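PDB 3HYI: protein DUF199/WhiA from Thermotoga maritima, which probably takes part in cell division and chromosome segregation, binding DNA and joining a degenerate LAGLIDADG homing endonuclease domain to a C-terminal helix-turn-helix domain. Local coordinates for residues A109-F114 with A145-S150. Residues are numbered along the deposited sequence; the frame is centred on the assembly and turned at random.
Sequences ALFVSF and ALTRKS
Phe111 presents one ring face to Ser150, whose CB lies 3.5 Å from the ring centroid and 20° off the normal, a CH-pi contact. With CG anti to the backbone N (chi1 -180°), the ring reaches across to Ser150. It spans local helix axes that stay 11.5 Å apart. This is the tight part: Phe111 CE1 and CZ both approach Ser150 CB to 3.4 Å, and Phe111 CZ also comes within 3.5 Å of Thr147 O. Ser150 OG turns back along its own helix in a weak hydrogen bond to Leu146 O. One turn on, the fit is looser. Phe114 meets Thr147 with its ring edge, CE2 lying 3.7 Å from OG1, which is hydrogen-bonded to Thr143 O; the ring also packs edge-to-face on Phe105. On the solvent side, Arg148 CB points away from 109-114. With an alanine at Phe111, Ser150 CB would probably lose the ring face it packs against, and Thr147 O its aromatic neighbour. Helix 108-122 here packs on helix 141-155, which links strands 134-138 and 160-163 in the degenerate LAGLIDADG domain. Lacking hydrogen bonds between the segments, this buried junction is probably held by dispersion and the CH-pi contact, while the hydroxyls of Thr147 and Ser150 turn to carbonyls of their own helix, that of Ser150 weakly.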
loop_
_atom_site.group_PDB
_atom_site.type_symbol
_atom_site.label_atom_id
_atom_site.label_comp_id
_atom_site.label_asym_id
_atom_site.label_seq_id
_atom_site.Cartn_x
_atom_site.Cartn_y
_atom_site.Cartn_z
ATOM N N ALA A 109 -5.398 14.093 24.496
ATOM C CA ALA A 109 -6.098 15.172 23.798
ATOM C C ALA A 109 -5.099 16.185 23.229
ATOM O O ALA A 109 -5.174 16.549 22.057
ATOM C CB ALA A 109 -7.086 15.858 24.732
ATOM N N LEU A 110 -4.160 16.625 24.058
ATOM C CA LEU A 110 -3.111 17.548 23.613
ATOM C C LEU A 110 -2.247 16.917 22.522
ATOM O O LEU A 110 -1.898 17.574 21.541
ATOM C CB LEU A 110 -2.222 17.973 24.786
ATOM C CG LEU A 110 -2.905 18.743 25.921
ATOM C CD1 LEU A 110 -1.950 18.924 27.101
ATOM C CD2 LEU A 110 -3.415 20.095 25.429
ATOM N N PHE A 111 -1.918 15.641 22.695
ATOM C CA PHE A 111 -1.068 14.929 21.743
ATOM C C PHE A 111 -1.722 14.749 20.370
ATOM O O PHE A 111 -1.052 14.864 19.343
ATOM C CB PHE A 111 -0.652 13.573 22.309
ATOM C CG PHE A 111 0.228 12.781 21.388
ATOM C CD1 PHE A 111 1.495 13.244 21.060
ATOM C CD2 PHE A 111 -0.210 11.583 20.843
ATOM C CE1 PHE A 111 2.316 12.524 20.207
ATOM C CE2 PHE A 111 0.604 10.855 19.992
ATOM C CZ PHE A 111 1.869 11.327 19.672
ATOM N N VAL A 112 -3.023 14.471 20.353
ATOM C CA VAL A 112 -3.750 14.306 19.093
ATOM C C VAL A 112 -3.770 15.602 18.285
ATOM O O VAL A 112 -3.619 15.583 17.068
ATOM C CB VAL A 112 -5.188 13.813 19.333
ATOM C CG1 VAL A 112 -6.029 13.956 18.077
ATOM C CG2 VAL A 112 -5.165 12.370 19.791
ATOM N N SER A 113 -3.947 16.723 18.977
ATOM C CA SER A 113 -3.928 18.036 18.346
ATOM C C SER A 113 -2.536 18.389 17.819
ATOM O O SER A 113 -2.407 18.953 16.736
ATOM C CB SER A 113 -4.399 19.102 19.335
ATOM O OG SER A 113 -5.762 18.908 19.667
ATOM N N PHE A 114 -1.506 18.051 18.594
ATOM C CA PHE A 114 -0.114 18.218 18.176
ATOM C C PHE A 114 0.177 17.397 16.922
ATOM O O PHE A 114 0.807 17.891 15.986
ATOM C CB PHE A 114 0.822 17.809 19.319
ATOM C CG PHE A 114 2.288 17.992 19.019
ATOM C CD1 PHE A 114 2.834 19.264 18.892
ATOM C CD2 PHE A 114 3.127 16.891 18.902
ATOM C CE1 PHE A 114 4.190 19.434 18.632
ATOM C CE2 PHE A 114 4.482 17.054 18.643
ATOM C CZ PHE A 114 5.013 18.332 18.508
ATOM N N ALA A 145 11.447 11.588 18.456
ATOM C CA ALA A 145 11.528 10.424 19.338
ATOM C C ALA A 145 10.365 10.405 20.331
ATOM O O ALA A 145 9.726 9.371 20.527
ATOM C CB ALA A 145 12.858 10.411 20.080
ATOM N N LEU A 146 10.098 11.554 20.949
ATOM C CA LEU A 146 8.978 11.703 21.883
ATOM C C LEU A 146 7.628 11.464 21.199
ATOM O O LEU A 146 6.745 10.818 21.765
ATOM C CB LEU A 146 8.999 13.093 22.525
ATOM C CG LEU A 146 10.225 13.402 23.389
ATOM N N THR A 147 7.476 11.985 19.983
ATOM C CA THR A 147 6.272 11.753 19.181
ATOM C C THR A 147 6.080 10.270 18.874
ATOM O O THR A 147 4.967 9.752 18.967
ATOM C CB THR A 147 6.317 12.539 17.848
ATOM O OG1 THR A 147 6.358 13.945 18.117
ATOM C CG2 THR A 147 5.097 12.224 16.991
ATOM N N ARG A 148 7.169 9.600 18.509
ATOM C CA ARG A 148 7.148 8.166 18.212
ATOM C C ARG A 148 6.794 7.322 19.441
ATOM O O ARG A 148 6.111 6.304 19.322
ATOM C CB ARG A 148 8.506 7.720 17.660
ATOM C CG ARG A 148 8.550 6.263 17.221
ATOM N N LYS A 149 7.264 7.748 20.611
ATOM C CA LYS A 149 6.969 7.054 21.865
ATOM C C LYS A 149 5.503 7.215 22.270
ATOM O O LYS A 149 4.874 6.258 22.723
ATOM C CB LYS A 149 7.872 7.571 22.988
ATOM C CG LYS A 149 7.779 6.767 24.278
ATOM N N SER A 150 4.967 8.423 22.101
ATOM C CA SER A 150 3.571 8.709 22.451
ATOM C C SER A 150 2.591 8.026 21.497
ATOM O O SER A 150 1.507 7.618 21.910
ATOM C CB SER A 150 3.317 10.217 22.492
ATOM O OG SER A 150 3.873 10.794 23.659
#